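Uncharacterized protein (Bacteroides ovatus, PDB 4DQA) is of unknown function but probably binds carbohydrate, pairing an N-terminal BT_3987-like domain with a concanavalin A-like lectin/glucanase domain. Local coordinates at residues K201-V206 with Y212-P217; A227-Q232 with G238-G243. All coordinates share one frame; numbering follows the deposited sequence.

Contact 1 (K201-V206 with Y212-P217)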
loop_
_atom_site.group_PDB
_atom_site.type_symbol
_atom_site.label_atom_id
_atom_site.label_comp_id
_atom_site.label_asym_id
_atom_site.label_seq_id
_atom_site.Cartn_x
_atom_site.Cartn_y
_atom_site.Cartn_z
ATOM N N LYS A 201 -18.315 -24.347 2.038
ATOM C CA LYS A 201 -17.565 -24.024 0.821
ATOM C C LYS A 201 -17.026 -22.601 0.784
ATOM O O LYS A 201 -16.073 -22.310 0.082
ATOM C CB LYS A 201 -18.453 -24.214 -0.406
ATOM C CG LYS A 201 -19.639 -23.243 -0.464
ATOM C CD LYS A 201 -20.593 -23.508 -1.639
ATOM C CE LYS A 201 -21.797 -22.526 -1.559
ATOM N NZ LYS A 201 -22.816 -22.674 -2.651
ATOM N N ASP A 202 -17.677 -21.720 1.545
ATOM C CA ASP A 202 -17.354 -20.302 1.535
ATOM C C ASP A 202 -16.696 -19.805 2.821
ATOM O O ASP A 202 -16.600 -18.577 3.057
ATOM C CB ASP A 202 -18.586 -19.453 1.131
ATOM C CG ASP A 202 -19.882 -19.850 1.844
ATOM O OD1 ASP A 202 -19.875 -20.651 2.805
ATOM O OD2 ASP A 202 -20.971 -19.377 1.408
ATOM N N TYR A 203 -16.152 -20.728 3.621
ATOM C CA TYR A 203 -15.483 -20.387 4.883
ATOM C C TYR A 203 -13.971 -20.487 4.747
ATOM O O TYR A 203 -13.432 -21.546 4.406
ATOM C CB TYR A 203 -15.960 -21.304 6.003
ATOM C CG TYR A 203 -17.231 -20.839 6.670
ATOM C CD1 TYR A 203 -18.335 -20.460 5.913
ATOM C CD2 TYR A 203 -17.330 -20.756 8.040
ATOM C CE1 TYR A 203 -19.506 -20.005 6.517
ATOM C CE2 TYR A 203 -18.487 -20.310 8.646
ATOM C CZ TYR A 203 -19.570 -19.946 7.875
ATOM O OH TYR A 203 -20.730 -19.503 8.473
ATOM N N LEU A 204 -13.288 -19.385 5.013
ATOM C CA LEU A 204 -11.834 -19.384 5.053
ATOM C C LEU A 204 -11.301 -20.318 6.107
ATOM O O LEU A 204 -11.813 -20.397 7.218
ATOM C CB LEU A 204 -11.310 -18.008 5.419
ATOM C CG LEU A 204 -11.135 -16.982 4.349
ATOM C CD1 LEU A 204 -10.823 -15.667 5.039
ATOM C CD2 LEU A 204 -9.990 -17.377 3.410
ATOM N N GLU A 205 -10.237 -21.014 5.770
ATOM C CA GLU A 205 -9.692 -22.061 6.609
ATOM C C GLU A 205 -8.220 -22.208 6.368
ATOM O O GLU A 205 -7.749 -22.080 5.239
ATOM C CB GLU A 205 -10.383 -23.396 6.288
ATOM C CG GLU A 205 -9.890 -24.589 7.069
ATOM C CD GLU A 205 -10.703 -25.847 6.781
ATOM O OE1 GLU A 205 -10.779 -26.274 5.593
ATOM O OE2 GLU A 205 -11.269 -26.421 7.741
ATOM N N VAL A 206 -7.478 -22.470 7.443
ATOM C CA VAL A 206 -6.119 -22.947 7.321
ATOM C C VAL A 206 -6.048 -24.439 7.621
ATOM O O VAL A 206 -6.673 -24.934 8.552
ATOM C CB VAL A 206 -5.146 -22.126 8.176
ATOM C CG1 VAL A 206 -5.507 -22.175 9.615
ATOM C CG2 VAL A 206 -3.742 -22.645 7.997
ATOM N N TYR A 212 -7.853 -24.657 11.473
ATOM C CA TYR A 212 -8.969 -23.941 12.064
ATOM C C TYR A 212 -9.597 -23.063 11.007
ATOM O O TYR A 212 -9.042 -22.890 9.925
ATOM C CB TYR A 212 -8.541 -23.118 13.287
ATOM C CG TYR A 212 -7.626 -21.937 13.014
ATOM C CD1 TYR A 212 -6.258 -22.115 12.862
ATOM C CD2 TYR A 212 -8.128 -20.645 12.959
ATOM C CE1 TYR A 212 -5.411 -21.029 12.634
ATOM C CE2 TYR A 212 -7.286 -19.544 12.730
ATOM C CZ TYR A 212 -5.935 -19.749 12.562
ATOM O OH TYR A 212 -5.102 -18.658 12.359
ATOM N N ARG A 213 -10.765 -22.524 11.311
ATOM C CA ARG A 213 -11.547 -21.789 10.333
ATOM C C ARG A 213 -12.305 -20.620 10.931
ATOM O O ARG A 213 -12.455 -20.504 12.161
ATOM C CB ARG A 213 -12.530 -22.739 9.643
ATOM C CG ARG A 213 -13.580 -23.319 10.580
ATOM C CD ARG A 213 -14.602 -24.088 9.755
ATOM N NE ARG A 213 -15.601 -24.837 10.508
ATOM C CZ ARG A 213 -16.665 -24.290 11.085
ATOM N NH1 ARG A 213 -16.825 -22.957 11.058
ATOM N NH2 ARG A 213 -17.543 -25.072 11.727
ATOM N N VAL A 214 -12.764 -19.731 10.061
ATOM C CA VAL A 214 -13.589 -18.608 10.474
ATOM C C VAL A 214 -15.049 -19.014 10.729
ATOM O O VAL A 214 -15.399 -20.195 10.618
ATOM C CB VAL A 214 -13.530 -17.471 9.455
ATOM C CG1 VAL A 214 -12.072 -17.029 9.282
ATOM C CG2 VAL A 214 -14.133 -17.908 8.107
ATOM N N THR A 215 -15.887 -18.040 11.080
ATOM C CA THR A 215 -17.257 -18.326 11.475
ATOM C C THR A 215 -18.329 -17.547 10.679
ATOM O O THR A 215 -19.496 -17.551 11.039
ATOM C CB THR A 215 -17.421 -18.113 13.004
ATOM O OG1 THR A 215 -17.013 -16.801 13.339
ATOM C CG2 THR A 215 -16.540 -19.087 13.777
ATOM N N LYS A 216 -17.914 -16.920 9.570
ATOM C CA LYS A 216 -18.805 -16.201 8.665
ATOM C C LYS A 216 -18.357 -16.502 7.230
ATOM O O LYS A 216 -17.178 -16.663 7.026
ATOM C CB LYS A 216 -18.670 -14.696 8.897
ATOM C CG LYS A 216 -18.933 -14.253 10.323
ATOM C CD LYS A 216 -18.793 -12.745 10.448
ATOM C CE LYS A 216 -17.340 -12.319 10.449
ATOM N NZ LYS A 216 -16.708 -12.413 11.795
ATOM N N PRO A 217 -19.304 -16.523 6.259
ATOM C CA PRO A 217 -18.906 -16.757 4.860
ATOM C C PRO A 217 -18.380 -15.516 4.144
ATOM O O PRO A 217 -18.670 -14.381 4.543
ATOM C CB PRO A 217 -20.209 -17.222 4.204
ATOM C CG PRO A 217 -21.289 -16.507 4.993
ATOM C CD PRO A 217 -20.777 -16.460 6.402
HETATM O O HOH W 1 -15.146 -17.111 5.126
#
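E205 and R213, V206 and Y212 form the two antiparallel pairs of a short hairpin, strands 203-208 and 212-213, in the concanavalin A-like domain. V206 and Y212 are the hydrogen-bonded pair, with V206 N 3.0 Å from Y212 O and Y212 N giving the longer return bond to V206 O. V214 N then reaches L204 O almost straight, at 168°. Beyond V214 the two chain segments part, and one water bridges them: it donates to D202 O and K216 O and accepts from L204 N.

Y203 lies over the departing chain. The carbonyl carbon of K216 sits 3.7 Å above one ring face, V214 O meets the ring edge at CD2, 3.3 Å away, and P217 runs alongside. R213 NH1 donates to V214 O, 3.1 Å away and near the guanidinium plane, tying the side chain to the next residue. V206 CG1 stands between its backbone N and carbonyl carbon (chi1 60°), which sets this methyl over the Y212 ring, 3.2 Å from CE1, a tight fit. E205 turns its carboxylate to R190 and T199 instead of R213. Backbone bonds and apolar contact thus hold the hairpin, while the water satisfies three backbone atoms where direct pairing stops.

Contact 2 (A227-Q232 with G238-G243)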
loop_
_atom_site.group_PDB
_atom_site.type_symbol
_atom_site.label_atom_id
_atom_site.label_comp_id
_atom_site.label_asym_id
_atom_site.label_seq_id
_atom_site.Cartn_x
_atom_site.Cartn_y
_atom_site.Cartn_z
ATOM N N ALA A 227 -5.564 -12.654 5.243
ATOM C CA ALA A 227 -4.221 -12.951 5.750
ATOM C C ALA A 227 -4.243 -14.063 6.786
ATOM O O ALA A 227 -5.204 -14.219 7.556
ATOM C CB ALA A 227 -3.558 -11.703 6.341
ATOM N N LEU A 228 -3.174 -14.849 6.792
ATOM C CA LEU A 228 -2.926 -15.845 7.825
ATOM C C LEU A 228 -1.562 -15.501 8.416
ATOM O O LEU A 228 -0.601 -15.340 7.660
ATOM C CB LEU A 228 -2.855 -17.217 7.181
ATOM C CG LEU A 228 -2.253 -18.336 8.036
ATOM C CD1 LEU A 228 -3.144 -18.682 9.221
ATOM C CD2 LEU A 228 -2.002 -19.557 7.182
ATOM N N THR A 229 -1.482 -15.411 9.738
ATOM C CA THR A 229 -0.209 -15.161 10.414
ATOM C C THR A 229 0.040 -16.249 11.439
ATOM O O THR A 229 -0.898 -16.823 11.994
ATOM C CB THR A 229 -0.152 -13.787 11.122
ATOM O OG1 THR A 229 -1.082 -13.741 12.210
ATOM C CG2 THR A 229 -0.429 -12.646 10.142
ATOM N N TYR A 230 1.307 -16.535 11.684
ATOM C CA TYR A 230 1.682 -17.348 12.842
ATOM C C TYR A 230 2.920 -16.735 13.456
ATOM O O TYR A 230 3.900 -16.490 12.765
ATOM C CB TYR A 230 2.001 -18.771 12.419
ATOM C CG TYR A 230 2.513 -19.679 13.516
ATOM C CD1 TYR A 230 1.826 -19.828 14.713
ATOM C CD2 TYR A 230 3.651 -20.434 13.316
ATOM C CE1 TYR A 230 2.275 -20.704 15.696
ATOM C CE2 TYR A 230 4.106 -21.313 14.296
ATOM C CZ TYR A 230 3.412 -21.442 15.469
ATOM O OH TYR A 230 3.877 -22.311 16.425
ATOM N N ASP A 231 2.826 -16.469 14.749
ATOM C CA ASP A 231 3.933 -15.957 15.550
ATOM C C ASP A 231 4.458 -17.142 16.347
ATOM O O ASP A 231 3.844 -17.543 17.331
ATOM C CB ASP A 231 3.411 -14.864 16.479
ATOM C CG ASP A 231 4.517 -14.134 17.222
ATOM O OD1 ASP A 231 5.385 -14.794 17.838
ATOM O OD2 ASP A 231 4.501 -12.884 17.186
ATOM N N GLN A 232 5.567 -17.711 15.910
ATOM C CA GLN A 232 6.025 -18.951 16.517
ATOM C C GLN A 232 6.388 -18.817 18.010
ATOM O O GLN A 232 6.045 -19.691 18.801
ATOM C CB GLN A 232 7.177 -19.543 15.699
ATOM C CG GLN A 232 7.815 -20.779 16.325
ATOM C CD GLN A 232 8.933 -20.422 17.283
ATOM O OE1 GLN A 232 9.713 -19.500 17.024
ATOM N NE2 GLN A 232 9.024 -21.150 18.392
ATOM N N GLY A 238 -3.516 -16.268 13.496
ATOM C CA GLY A 238 -4.762 -15.598 13.198
ATOM C C GLY A 238 -5.090 -15.605 11.714
ATOM O O GLY A 238 -4.190 -15.639 10.861
ATOM N N ILE A 239 -6.386 -15.579 11.416
ATOM C CA ILE A 239 -6.870 -15.314 10.073
ATOM C C ILE A 239 -7.581 -13.971 10.131
ATOM O O ILE A 239 -8.452 -13.741 10.981
ATOM C CB ILE A 239 -7.878 -16.385 9.620
ATOM C CG1 ILE A 239 -7.173 -17.723 9.447
ATOM C CG2 ILE A 239 -8.549 -15.968 8.309
ATOM C CD1 ILE A 239 -8.090 -18.888 9.171
ATOM N N TYR A 240 -7.198 -13.079 9.218
ATOM C CA TYR A 240 -7.675 -11.719 9.190
ATOM C C TYR A 240 -8.369 -11.430 7.867
ATOM O O TYR A 240 -7.889 -11.831 6.809
ATOM C CB TYR A 240 -6.487 -10.743 9.338
ATOM C CG TYR A 240 -5.724 -10.850 10.634
ATOM C CD1 TYR A 240 -4.752 -11.816 10.804
ATOM C CD2 TYR A 240 -5.960 -9.967 11.666
ATOM C CE1 TYR A 240 -4.047 -11.927 11.986
ATOM C CE2 TYR A 240 -5.252 -10.072 12.859
ATOM C CZ TYR A 240 -4.292 -11.050 12.993
ATOM O OH TYR A 240 -3.563 -11.168 14.167
ATOM N N VAL A 241 -9.505 -10.744 7.937
ATOM C CA VAL A 241 -10.250 -10.342 6.759
ATOM C C VAL A 241 -10.443 -8.836 6.870
ATOM O O VAL A 241 -11.007 -8.352 7.840
ATOM C CB VAL A 241 -11.581 -11.051 6.666
ATOM C CG1 VAL A 241 -12.366 -10.564 5.463
ATOM C CG2 VAL A 241 -11.375 -12.563 6.584
ATOM N N ASN A 242 -9.968 -8.111 5.866
ATOM C CA ASN A 242 -10.058 -6.643 5.825
ATOM C C ASN A 242 -9.482 -6.039 7.084
ATOM O O ASN A 242 -10.008 -5.074 7.634
ATOM C CB ASN A 242 -11.491 -6.190 5.602
ATOM C CG ASN A 242 -12.018 -6.607 4.256
ATOM O OD1 ASN A 242 -11.233 -6.986 3.350
ATOM N ND2 ASN A 242 -13.321 -6.563 4.095
ATOM N N GLY A 243 -8.402 -6.646 7.536
ATOM C CA GLY A 243 -7.685 -6.153 8.710
ATOM C C GLY A 243 -8.279 -6.534 10.061
ATOM O O GLY A 243 -7.696 -6.197 11.093
HETATM O O HOH W 2 -0.623 -11.032 13.314
#
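Y240 and T229 meet at about a right angle on one face of the antiparallel hairpin formed by strands 223-231 and 236-241, in the large antiparallel sheet of the concanavalin A-like domain. The tyrosine swings CG away from its own carbonyl carbon (chi1 -62°), which carries the ring back over G238 towards T229. There the hydroxyl OG1 of T229 lies at the ring edge, near its plane, 3.5 Å from Y240 CE1. T229 holds OG1 between its backbone N and carbonyl carbon (chi1 66°), and a water links this OG1 to Y240 OH, at 3.0 and 3.1 Å respectively. G238 has no side chain to collide with the ring. Beside Y240, the methyl of A227 packs against the tyrosine CB, and L298 of helix 295-300 touches both residues.

The other face carries L228 and I239, whose side chains cross at a slant, L228 CD1 lying 4.1 Å from I239 CG1. Strand 203-208 covers this face.

Four backbone bonds hold the strands. A227 and Y240 exchange two, the shorter being Y240 N to A227 O at 2.8 Å, and T229 and G238 exchange two more. G238 N approaches T229 O tilted 28° from the carbonyl plane; T237 OG1 also bonds to that oxygen. L228 bonds outward to Y165 of strand 163-171, and I239 to W246 and A247 of strand 244-250. The interface therefore pairs its backbone by four bonds and has two unlike faces: apolar packing round L228 and I239, and opposite it two hydroxyls from neighbouring strands linked by a shared water.

How the contacts relate
The touching residues of contact 2 are all buried in the eight-stranded sheet, whereas contact 1, a hairpin edge of a three-stranded sheet, is only partly buried, with T215 to P217 exposed. They follow one another in the chain and their centres lie about 13 Å apart. The two sheets meet through the apolar sides of both hairpins: V206 CG2 comes within 3.6 Å of L228 CD2, and L204 CD1 within 3.5 Å of V241 CG2. Y212 reaches across as well, its hydroxyl bonded to T237. Such face-to-face packing fits the concanavalin A-like sandwich. Water serves each differently, replacing strand pairing in contact 1 and joining two side-chain hydroxyls in contact 2.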